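Local coordinates for dTDP-4-amino-4,6-dideoxyglucose formyltransferase (Mycobacterium tuberculosis CAS/NITR204, PDB 5VYQ), which probably transfers a formyl group from a reduced folate cofactor to the 4-amino group of dTDP-4-amino-4,6-dideoxyglucose, at residues Y76-S81 and D175-G180; T23-T28 and A70-R75; P114-I119 and E200-L205. One frame throughout, in Å; residues are numbered along the deposited sequence.

Contacts 1 and 2 belong to the same sheet: strands 78-82 and 24-28 are neighbours in it, joined by backbone bonds, and the two contact centres lie about 10 Å apart. Contact 1 is buried, with leucines set against the end of helix 155-179; contact 2 is partly buried and pairs one leucine with helix 65-75 before running out to an exposed arginine. The same two sodium ions touch both, just ahead of where the strands begin. In both, methyls meet carbonyl oxygens as well as other methyls. Contact 3, its centre more than 30 Å from either, joins two helices by purely apolar packing, with a bound nucleotide sugar beside it instead of metal.

Contact 1 (Y76-S81 and D175-G180); sequences YDLVLS and DAIRDG. With NA (sodium ion), chain G; NA (sodium ion), chain H.
Leu78 and Leu80 reach from strand 78-82 to Ile177 in the last turn of helix 155-179, a helix-on-sheet packing in the Rossmann-like alpha/beta core of the formyltransferases. The strand is an inner one, between 24-28 and 97-102. Strand segment 78-81 and helix segment 175-179 run at 132° to one another, their axes coming to within 9.9 Å.

Being two apart, the leucines project on the same face, while Val79 between them faces the other way. Leu78 does the deeper probing. With CG anti to the backbone N (chi1 170°), it lays CD2 against the helix backbone, 3.7 Å from Ile177 O. The same methyl is 4.0 Å from Arg178 CA. That carbonyl oxygen also accepts a hydrogen bond from Arg97 NH2.

Ile177 answers with its branch methyl, CG2. Leu80 CD2 touches Ile177 CG2 at 4.0 Å, the two side chains meeting at a slant, and Leu78 CD2 is slightly farther from Ile177 CG2, at 4.2 Å. One methyl therefore serves both leucines. Leu80 also packs on Ile24, Ile26 and Val99, so it bridges Ile177 and both flanking strands.

Just ahead of the strand, Tyr76 O binds one sodium ion and Asp77 OD2 the other. On the helix, Arg178 starts out away from the strand. It pairs with Asp175 by charge alone but grips Asp179 side-on: Arg178 NE meets Asp179 OD1 at 2.9 Å from above the carboxylate plane (50° out of it), and Arg178 NH2 meets Asp179 OD2 on its syn side, also at 2.9 Å.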
loop_
_atom_site.group_PDB
_atom_site.type_symbol
_atom_site.label_atom_id
_atom_site.label_comp_id
_atom_site.label_asym_id
_atom_site.label_seq_id
_atom_site.Cartn_x
_atom_site.Cartn_y
_atom_site.Cartn_z
ATOM N N TYR A 76 -21.162 14.193 -40.614
ATOM C CA TYR A 76 -20.325 15.018 -39.759
ATOM C C TYR A 76 -19.166 15.631 -40.518
ATOM O O TYR A 76 -18.732 15.082 -41.511
ATOM C CB TYR A 76 -19.822 14.245 -38.547
ATOM C CG TYR A 76 -20.920 13.765 -37.633
ATOM C CD1 TYR A 76 -21.438 14.585 -36.648
ATOM C CD2 TYR A 76 -21.431 12.496 -37.763
ATOM C CE1 TYR A 76 -22.448 14.158 -35.824
ATOM C CE2 TYR A 76 -22.458 12.064 -36.953
ATOM C CZ TYR A 76 -22.976 12.889 -35.976
ATOM O OH TYR A 76 -23.963 12.372 -35.142
ATOM N N ASP A 77 -18.682 16.767 -40.029
ATOM C CA ASP A 77 -17.524 17.449 -40.556
ATOM C C ASP A 77 -16.270 17.108 -39.773
ATOM O O ASP A 77 -15.175 17.352 -40.265
ATOM C CB ASP A 77 -17.724 18.959 -40.541
ATOM C CG ASP A 77 -18.964 19.377 -41.355
ATOM O OD1 ASP A 77 -19.069 18.949 -42.528
ATOM O OD2 ASP A 77 -19.786 20.098 -40.759
ATOM N N LEU A 78 -16.420 16.657 -38.539
ATOM C CA LEU A 78 -15.279 16.412 -37.631
ATOM C C LEU A 78 -15.706 15.320 -36.643
ATOM O O LEU A 78 -16.817 15.354 -36.101
ATOM C CB LEU A 78 -14.970 17.692 -36.876
ATOM C CG LEU A 78 -13.976 17.617 -35.708
ATOM C CD1 LEU A 78 -12.605 17.165 -36.217
ATOM C CD2 LEU A 78 -13.853 18.933 -34.935
ATOM N N VAL A 79 -14.854 14.340 -36.422
ATOM C CA VAL A 79 -15.130 13.311 -35.429
ATOM C C VAL A 79 -14.018 13.397 -34.370
ATOM O O VAL A 79 -12.842 13.336 -34.694
ATOM C CB VAL A 79 -15.176 11.901 -36.067
ATOM C CG1 VAL A 79 -15.447 10.841 -35.030
ATOM C CG2 VAL A 79 -16.259 11.847 -37.120
ATOM N N LEU A 80 -14.420 13.484 -33.119
ATOM C CA LEU A 80 -13.465 13.459 -32.007
ATOM C C LEU A 80 -13.542 12.181 -31.198
ATOM O O LEU A 80 -14.613 11.730 -30.810
ATOM C CB LEU A 80 -13.774 14.623 -31.096
ATOM C CG LEU A 80 -13.818 16.001 -31.724
ATOM C CD1 LEU A 80 -14.092 17.085 -30.703
ATOM C CD2 LEU A 80 -12.546 16.313 -32.493
ATOM N N SER A 81 -12.373 11.594 -30.961
ATOM C CA SER A 81 -12.225 10.499 -30.001
ATOM C C SER A 81 -11.811 11.094 -28.659
ATOM O O SER A 81 -10.682 11.592 -28.503
ATOM C CB SER A 81 -11.196 9.486 -30.493
ATOM O OG SER A 81 -10.725 8.625 -29.444
ATOM N N ASP A 175 -11.485 25.991 -30.367
ATOM C CA ASP A 175 -11.819 26.704 -31.605
ATOM C C ASP A 175 -10.967 26.223 -32.780
ATOM O O ASP A 175 -11.491 26.049 -33.892
ATOM C CB ASP A 175 -11.668 28.229 -31.473
ATOM C CG ASP A 175 -12.637 28.856 -30.502
ATOM O OD1 ASP A 175 -13.526 28.172 -29.956
ATOM O OD2 ASP A 175 -12.494 30.090 -30.294
ATOM N N ALA A 176 -9.656 26.079 -32.576
ATOM C CA ALA A 176 -8.758 25.665 -33.668
ATOM C C ALA A 176 -9.100 24.257 -34.148
ATOM O O ALA A 176 -9.027 23.933 -35.341
ATOM C CB ALA A 176 -7.299 25.744 -33.259
ATOM N N ILE A 177 -9.446 23.405 -33.187
ATOM C CA ILE A 177 -9.811 22.044 -33.489
ATOM C C ILE A 177 -11.065 22.008 -34.332
ATOM O O ILE A 177 -11.136 21.349 -35.380
ATOM C CB ILE A 177 -9.991 21.221 -32.213
ATOM C CG1 ILE A 177 -8.652 21.024 -31.509
ATOM C CG2 ILE A 177 -10.572 19.815 -32.509
ATOM C CD1 ILE A 177 -8.763 20.684 -30.031
ATOM N N ARG A 178 -12.054 22.747 -33.868
ATOM C CA ARG A 178 -13.304 22.926 -34.588
ATOM C C ARG A 178 -13.097 23.361 -36.034
ATOM O O ARG A 178 -13.613 22.752 -36.986
ATOM C CB ARG A 178 -14.203 23.899 -33.808
ATOM C CG ARG A 178 -15.548 24.190 -34.473
ATOM C CD ARG A 178 -16.193 25.459 -33.921
ATOM N NE ARG A 178 -15.321 26.624 -34.172
ATOM C CZ ARG A 178 -15.239 27.718 -33.417
ATOM N NH1 ARG A 178 -15.978 27.848 -32.326
ATOM N NH2 ARG A 178 -14.396 28.681 -33.749
ATOM N N ASP A 179 -12.279 24.390 -36.200
ATOM C CA ASP A 179 -12.155 25.058 -37.477
ATOM C C ASP A 179 -11.095 24.433 -38.355
ATOM O O ASP A 179 -11.000 24.758 -39.526
ATOM C CB ASP A 179 -11.752 26.497 -37.254
ATOM C CG ASP A 179 -12.852 27.338 -36.617
ATOM O OD1 ASP A 179 -14.050 27.010 -36.708
ATOM O OD2 ASP A 179 -12.497 28.343 -35.975
ATOM N N GLY A 180 -10.267 23.565 -37.812
ATOM C CA GLY A 180 -9.162 23.012 -38.593
ATOM C C GLY A 180 -8.146 24.079 -38.975
ATOM O O GLY A 180 -7.459 23.937 -39.986
HETATM NA NA NA G . -18.351 14.646 -43.784
HETATM NA NA NA H . -22.073 21.208 -41.071
HETATM O O HOH W 1 -18.247 17.004 -44.080
HETATM O O HOH W 2 -19.246 14.904 -45.780
HETATM O O HOH W 3 -16.301 14.268 -44.628
HETATM O O HOH W 4 -23.976 22.472 -40.498
HETATM O O HOH W 5 -23.126 19.690 -42.049
#

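Contact 2 (T23-T28 and A70-R75); sequences TILILT and AEIVER. With NA (sodium ion), chain H; NA (sodium ion), chain G.
Leu25 sends one methyl into the side of Ile72: Leu25 CD2 is 3.8 Å from Ile72 CG2 and 4.0 Å from Ile72 CG1. The two side chains cross at about a right angle. CD2 meets both branches at the fork of the isoleucine and not merely its far end. Leu25 gets there by carrying CG anti to its own N (chi1 172°). Just before the strand, Thr23 makes a second touch, its methyl CG2 lying 3.5 Å from the carbonyl O of Arg75. The threonine divides its labour. Its first torsion (chi1 -56°) sends CG2 to the helix while OG1 binds a sodium ion at 2.6 Å, the ion that Asp77 also reaches and to which Met21 O contributes. OG1 is also hydrogen-bonded to Asp46 OD2, so the hydroxyl is fixed from more than one direction.

In the fold this is a beta-alpha-beta crossover: helix 65-75 links strand 47-50 to strand 78-82, and strand 24-28, lying between those two in the parallel part of the sheet, receives the helix on its face. Ile72 also touches Val79 of strand 78-82, and Leu25 has Tyr76 and Tyr50 against it.

Further out, the last turn of the helix is tied to the second sodium ion. Val73 O binds it at 2.4 Å, and three waters fill in round it. Arg75 leads its polar end away from the strand. The guanidinium has Glu71 CG over one face, offset toward the rim, and Arg75 NE makes a weak, long bond to Glu74 OE1 at 3.5 Å.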
loop_
_atom_site.group_PDB
_atom_site.type_symbol
_atom_site.label_atom_id
_atom_site.label_comp_id
_atom_site.label_asym_id
_atom_site.label_seq_id
_atom_site.Cartn_x
_atom_site.Cartn_y
_atom_site.Cartn_z
ATOM N N THR A 23 -20.280 20.480 -37.905
ATOM C CA THR A 23 -21.106 19.456 -37.284
ATOM C C THR A 23 -20.155 18.409 -36.677
ATOM O O THR A 23 -19.401 17.792 -37.411
ATOM C CB THR A 23 -22.000 18.827 -38.347
ATOM O OG1 THR A 23 -22.775 19.860 -38.995
ATOM C CG2 THR A 23 -22.923 17.797 -37.737
ATOM N N ILE A 24 -20.194 18.230 -35.359
ATOM C CA ILE A 24 -19.179 17.449 -34.666
ATOM C C ILE A 24 -19.792 16.202 -34.049
ATOM O O ILE A 24 -20.862 16.272 -33.412
ATOM C CB ILE A 24 -18.486 18.298 -33.591
ATOM C CG1 ILE A 24 -17.880 19.552 -34.237
ATOM C CG2 ILE A 24 -17.448 17.493 -32.834
ATOM C CD1 ILE A 24 -17.200 20.509 -33.288
ATOM N N LEU A 25 -19.079 15.091 -34.192
ATOM C CA LEU A 25 -19.398 13.896 -33.423
ATOM C C LEU A 25 -18.278 13.634 -32.415
ATOM O O LEU A 25 -17.105 13.610 -32.809
ATOM C CB LEU A 25 -19.470 12.737 -34.379
ATOM C CG LEU A 25 -19.621 11.343 -33.746
ATOM C CD1 LEU A 25 -20.943 11.266 -32.992
ATOM C CD2 LEU A 25 -19.546 10.272 -34.835
ATOM N N ILE A 26 -18.636 13.423 -31.162
ATOM C CA ILE A 26 -17.698 12.955 -30.130
ATOM C C ILE A 26 -18.069 11.534 -29.743
ATOM O O ILE A 26 -19.221 11.268 -29.394
ATOM C CB ILE A 26 -17.673 13.834 -28.895
ATOM C CG1 ILE A 26 -17.355 15.277 -29.327
ATOM C CG2 ILE A 26 -16.623 13.293 -27.906
ATOM C CD1 ILE A 26 -17.079 16.219 -28.178
ATOM N N LEU A 27 -17.090 10.652 -29.814
ATOM C CA LEU A 27 -17.181 9.272 -29.347
ATOM C C LEU A 27 -16.324 9.225 -28.088
ATOM O O LEU A 27 -15.136 9.588 -28.085
ATOM C CB LEU A 27 -16.700 8.299 -30.411
ATOM C CG LEU A 27 -17.782 8.220 -31.517
ATOM C CD1 LEU A 27 -17.113 7.973 -32.844
ATOM C CD2 LEU A 27 -18.713 7.112 -31.058
ATOM N N THR A 28 -16.896 8.729 -27.001
ATOM C CA THR A 28 -16.201 8.687 -25.713
ATOM C C THR A 28 -16.651 7.504 -24.854
ATOM O O THR A 28 -17.843 7.230 -24.745
ATOM C CB THR A 28 -16.442 10.009 -24.970
ATOM O OG1 THR A 28 -15.719 10.044 -23.737
ATOM C CG2 THR A 28 -17.915 10.291 -24.731
ATOM N N ALA A 70 -20.300 4.873 -43.023
ATOM C CA ALA A 70 -20.802 5.653 -44.113
ATOM C C ALA A 70 -21.672 6.823 -43.677
ATOM O O ALA A 70 -21.598 7.927 -44.229
ATOM C CB ALA A 70 -21.543 4.778 -45.106
ATOM N N GLU A 71 -22.502 6.576 -42.683
ATOM C CA GLU A 71 -23.361 7.637 -42.167
ATOM C C GLU A 71 -22.567 8.701 -41.412
ATOM O O GLU A 71 -22.817 9.885 -41.557
ATOM C CB GLU A 71 -24.440 7.064 -41.252
ATOM C CG GLU A 71 -25.522 6.328 -42.045
ATOM C CD GLU A 71 -25.112 4.921 -42.437
ATOM O OE1 GLU A 71 -25.396 4.527 -43.580
ATOM O OE2 GLU A 71 -24.466 4.203 -41.638
ATOM N N ILE A 72 -21.606 8.263 -40.622
ATOM C CA ILE A 72 -20.732 9.236 -39.941
ATOM C C ILE A 72 -20.016 10.168 -40.921
ATOM O O ILE A 72 -20.028 11.394 -40.756
ATOM C CB ILE A 72 -19.749 8.523 -38.987
ATOM C CG1 ILE A 72 -20.476 7.816 -37.843
ATOM C CG2 ILE A 72 -18.749 9.494 -38.432
ATOM C CD1 ILE A 72 -19.655 6.765 -37.139
ATOM N N VAL A 73 -19.398 9.599 -41.955
ATOM C CA VAL A 73 -18.683 10.383 -42.929
ATOM C C VAL A 73 -19.644 11.343 -43.647
ATOM O O VAL A 73 -19.336 12.511 -43.844
ATOM C CB VAL A 73 -17.922 9.469 -43.921
ATOM C CG1 VAL A 73 -17.420 10.199 -45.175
ATOM C CG2 VAL A 73 -16.757 8.784 -43.242
ATOM N N GLU A 74 -20.840 10.874 -43.973
ATOM C CA GLU A 74 -21.809 11.740 -44.647
ATOM C C GLU A 74 -22.265 12.929 -43.778
ATOM O O GLU A 74 -22.295 14.073 -44.251
ATOM C CB GLU A 74 -23.032 10.933 -45.065
ATOM C CG GLU A 74 -24.196 11.713 -45.672
ATOM C CD GLU A 74 -25.402 10.807 -45.871
ATOM O OE1 GLU A 74 -26.389 10.954 -45.127
ATOM O OE2 GLU A 74 -25.358 9.931 -46.761
ATOM N N ARG A 75 -22.596 12.655 -42.526
ATOM C CA ARG A 75 -23.287 13.605 -41.670
ATOM C C ARG A 75 -22.427 14.559 -40.860
ATOM O O ARG A 75 -22.955 15.578 -40.387
ATOM C CB ARG A 75 -24.188 12.839 -40.735
ATOM C CG ARG A 75 -25.221 12.151 -41.613
ATOM C CD ARG A 75 -26.074 11.250 -40.794
ATOM N NE ARG A 75 -26.885 10.454 -41.711
ATOM C CZ ARG A 75 -27.559 9.359 -41.366
ATOM N NH1 ARG A 75 -27.557 8.931 -40.107
ATOM N NH2 ARG A 75 -28.215 8.699 -42.328
HETATM NA NA NA H . -22.073 21.208 -41.071
HETATM NA NA NA G . -18.351 14.646 -43.784
HETATM O O HOH W 2 -19.246 14.904 -45.780
HETATM O O HOH W 1 -18.247 17.004 -44.080
HETATM O O HOH W 3 -16.301 14.268 -44.628
HETATM O O HOH W 4 -23.976 22.472 -40.498
HETATM O O HOH W 5 -23.126 19.690 -42.049
#

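Contact 3 (P114-I119 and E200-L205); sequences PQVFSI and EQLRRL. With 0FX (dTDP-4-amino-4,6-dideoxyglucose), chain D.
This is a small apolar helix-to-helix contact, in which Leu202 packs on Val116 and Phe117, joining helix 114-121, in the formyl transferase part of the sequence, to helix 196-203, which contributes to the region assigned as the C-terminal dimerization domain. A single methyl does the work: Leu202 CD2 is 3.8 Å from Phe117 CE1, approaching the ring obliquely, and 4.0 Å from Val116 CG1. Leu202 holds its CG anti to the backbone N (chi1 -164°), which puts CD2 against both residues.

Within helix 196-203, Arg203 NH1 bonds Glu200 OE1 at 2.9 Å, one turn back, using the oxygen's syn lone pair. Leu202 O accepts from Arg219 NE, in helix 213-222.

On the ligand side, Gln115 has CG between its backbone N and carbonyl carbon (chi1 72°) and bends again at chi2 (-74°). From there it gives a nearly straight bond, 2.9 Å from Gln115 NE2 to the deoxyribose hydroxyl O3 of the bound dTDP-4-amino-4,6-dideoxyglucose. Gln115 NE2 is also hydrogen-bonded to Ser155 OG. Helix 114-121 thus forms part of the wall of the nucleotide-sugar pocket of this N-formyltransferase.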
loop_
_atom_site.group_PDB
_atom_site.type_symbol
_atom_site.label_atom_id
_atom_site.label_comp_id
_atom_site.label_asym_id
_atom_site.label_seq_id
_atom_site.Cartn_x
_atom_site.Cartn_y
_atom_site.Cartn_z
ATOM N N PRO A 114 -0.711 5.074 -20.647
ATOM C CA PRO A 114 0.671 5.593 -20.752
ATOM C C PRO A 114 1.434 5.862 -19.448
ATOM O O PRO A 114 2.659 5.611 -19.402
ATOM C CB PRO A 114 0.474 6.890 -21.548
ATOM C CG PRO A 114 -0.668 6.559 -22.471
ATOM C CD PRO A 114 -1.615 5.737 -21.605
ATOM N N GLN A 115 0.786 6.457 -18.451
ATOM C CA GLN A 115 1.494 6.865 -17.218
ATOM C C GLN A 115 2.023 5.619 -16.478
ATOM O O GLN A 115 3.013 5.729 -15.771
ATOM C CB GLN A 115 0.619 7.685 -16.257
ATOM C CG GLN A 115 -0.509 6.964 -15.482
ATOM C CD GLN A 115 -1.702 6.610 -16.320
ATOM O OE1 GLN A 115 -1.847 7.082 -17.468
ATOM N NE2 GLN A 115 -2.538 5.730 -15.794
ATOM N N VAL A 116 1.362 4.471 -16.611
ATOM C CA VAL A 116 1.861 3.239 -15.992
ATOM C C VAL A 116 3.263 2.962 -16.507
ATOM O O VAL A 116 4.214 2.778 -15.756
ATOM C CB VAL A 116 0.937 2.029 -16.229
ATOM C CG1 VAL A 116 1.589 0.782 -15.702
ATOM C CG2 VAL A 116 -0.449 2.270 -15.643
ATOM N N PHE A 117 3.406 3.038 -17.811
ATOM C CA PHE A 117 4.643 2.701 -18.465
ATOM C C PHE A 117 5.665 3.819 -18.248
ATOM O O PHE A 117 6.883 3.550 -18.048
ATOM C CB PHE A 117 4.371 2.375 -19.947
ATOM C CG PHE A 117 3.595 1.125 -20.137
ATOM C CD1 PHE A 117 4.256 -0.097 -20.169
ATOM C CD2 PHE A 117 2.205 1.144 -20.236
ATOM C CE1 PHE A 117 3.584 -1.276 -20.361
ATOM C CE2 PHE A 117 1.531 -0.050 -20.408
ATOM C CZ PHE A 117 2.207 -1.249 -20.448
ATOM N N SER A 118 5.219 5.074 -18.217
ATOM C CA SER A 118 6.173 6.157 -17.986
ATOM C C SER A 118 6.721 6.243 -16.563
ATOM O O SER A 118 7.869 6.656 -16.343
ATOM C CB SER A 118 5.558 7.503 -18.355
ATOM O OG SER A 118 5.527 7.641 -19.760
ATOM N N ILE A 119 5.915 5.853 -15.592
ATOM C CA ILE A 119 6.441 5.779 -14.230
ATOM C C ILE A 119 7.632 4.831 -14.189
ATOM O O ILE A 119 8.589 5.063 -13.457
ATOM C CB ILE A 119 5.339 5.339 -13.240
ATOM C CG1 ILE A 119 4.408 6.538 -13.041
ATOM C CG2 ILE A 119 5.885 4.906 -11.882
ATOM C CD1 ILE A 119 3.077 6.253 -12.424
ATOM N N GLU A 200 -1.149 -6.254 -19.095
ATOM C CA GLU A 200 -1.470 -7.534 -18.405
ATOM C C GLU A 200 -0.213 -8.268 -18.010
ATOM O O GLU A 200 -0.045 -8.781 -16.889
ATOM C CB GLU A 200 -2.393 -8.428 -19.279
ATOM C CG GLU A 200 -3.752 -7.773 -19.521
ATOM C CD GLU A 200 -4.451 -7.464 -18.211
ATOM O OE1 GLU A 200 -4.573 -8.433 -17.439
ATOM O OE2 GLU A 200 -4.864 -6.311 -17.961
ATOM N N GLN A 201 0.774 -8.287 -18.870
ATOM C CA GLN A 201 1.997 -8.931 -18.469
ATOM C C GLN A 201 2.771 -8.266 -17.330
ATOM O O GLN A 201 3.265 -8.927 -16.433
ATOM C CB GLN A 201 2.901 -9.037 -19.670
ATOM C CG GLN A 201 4.156 -9.810 -19.391
ATOM C CD GLN A 201 4.917 -10.156 -20.640
ATOM O OE1 GLN A 201 4.348 -10.618 -21.631
ATOM N NE2 GLN A 201 6.225 -9.949 -20.596
ATOM N N LEU A 202 2.847 -6.942 -17.343
ATOM C CA LEU A 202 3.486 -6.181 -16.270
ATOM C C LEU A 202 2.874 -6.386 -14.873
ATOM O O LEU A 202 3.558 -6.280 -13.825
ATOM C CB LEU A 202 3.386 -4.713 -16.676
ATOM C CG LEU A 202 4.251 -3.657 -16.008
ATOM C CD1 LEU A 202 5.751 -3.889 -16.162
ATOM C CD2 LEU A 202 3.902 -2.326 -16.673
ATOM N N ARG A 203 1.567 -6.602 -14.850
ATOM C CA ARG A 203 0.783 -6.839 -13.641
ATOM C C ARG A 203 1.387 -7.897 -12.728
ATOM O O ARG A 203 1.298 -7.817 -11.498
ATOM C CB ARG A 203 -0.645 -7.303 -13.982
ATOM C CG ARG A 203 -1.601 -6.206 -14.430
ATOM C CD ARG A 203 -2.949 -6.781 -14.787
ATOM N NE ARG A 203 -3.652 -7.130 -13.571
ATOM C CZ ARG A 203 -4.769 -7.816 -13.532
ATOM N NH1 ARG A 203 -5.345 -8.244 -14.666
ATOM N NH2 ARG A 203 -5.330 -8.015 -12.354
ATOM N N ARG A 204 1.937 -8.932 -13.321
ATOM C CA ARG A 204 2.355 -10.107 -12.580
ATOM C C ARG A 204 3.763 -9.881 -12.086
ATOM O O ARG A 204 4.661 -9.583 -12.864
ATOM C CB ARG A 204 2.299 -11.340 -13.478
ATOM C CG ARG A 204 2.683 -12.604 -12.736
ATOM C CD ARG A 204 2.790 -13.734 -13.764
ATOM N NE ARG A 204 4.064 -13.463 -14.415
ATOM C CZ ARG A 204 5.265 -13.900 -14.024
ATOM N NH1 ARG A 204 5.426 -14.746 -13.011
ATOM N NH2 ARG A 204 6.334 -13.526 -14.720
ATOM N N LEU A 205 3.929 -9.945 -10.768
ATOM C CA LEU A 205 5.211 -9.726 -10.122
ATOM C C LEU A 205 5.896 -11.072 -9.924
ATOM O O LEU A 205 5.327 -11.958 -9.289
ATOM C CB LEU A 205 5.038 -9.094 -8.757
ATOM C CG LEU A 205 4.165 -7.827 -8.721
ATOM C CD1 LEU A 205 4.072 -7.331 -7.305
ATOM C CD2 LEU A 205 4.785 -6.789 -9.659
HETATM O O4P 0FX D . -7.876 6.672 -19.874
HETATM P P2 0FX D . -8.560 5.672 -20.742
HETATM O O3P 0FX D . -9.951 6.031 -21.214
HETATM O O1G 0FX D . -7.456 5.418 -21.893
HETATM C C1G 0FX D . -7.380 4.207 -22.624
HETATM C C2G 0FX D . -5.955 4.121 -23.187
HETATM O O2G 0FX D . -5.072 4.204 -22.060
HETATM C C3G 0FX D . -5.693 5.330 -24.100
HETATM O O3G 0FX D . -4.303 5.401 -24.506
HETATM C C4G 0FX D . -6.706 5.316 -25.238
HETATM N N4A 0FX D . -6.448 6.532 -26.045
HETATM C C5G 0FX D . -8.115 5.305 -24.644
HETATM C C6G 0FX D . -9.097 4.973 -25.766
HETATM O O5G 0FX D . -8.337 4.252 -23.689
HETATM O OPP 0FX D . -8.600 4.218 -20.053
HETATM P P 0FX D . -9.499 3.674 -18.827
HETATM O O1P 0FX D . -9.828 2.270 -19.162
HETATM O O2P 0FX D . -10.557 4.697 -18.502
HETATM O O5 0FX D . -8.499 3.665 -17.574
HETATM C C5 0FX D . -8.077 4.857 -16.953
HETATM C C4 0FX D . -6.901 4.550 -16.046
HETATM O O4 0FX D . -7.357 3.685 -15.008
HETATM C C3 0FX D . -5.734 3.777 -16.657
HETATM O O3 0FX D . -4.811 4.670 -17.292
HETATM C C2 0FX D . -5.067 3.064 -15.497
HETATM C C1 0FX D . -6.290 2.800 -14.649
HETATM N N11 0FX D . -6.778 1.424 -14.807
HETATM C C61 0FX D . -7.869 1.076 -15.520
HETATM C C51 0FX D . -8.289 -0.239 -15.591
HETATM C C5A 0FX D . -9.488 -0.589 -16.436
HETATM C C21 0FX D . -6.187 0.428 -14.033
HETATM O O21 0FX D . -5.157 0.760 -13.291
HETATM N N31 0FX D . -6.557 -0.852 -14.086
HETATM C C41 0FX D . -7.644 -1.180 -14.821
HETATM O O41 0FX D . -8.012 -2.477 -14.834
#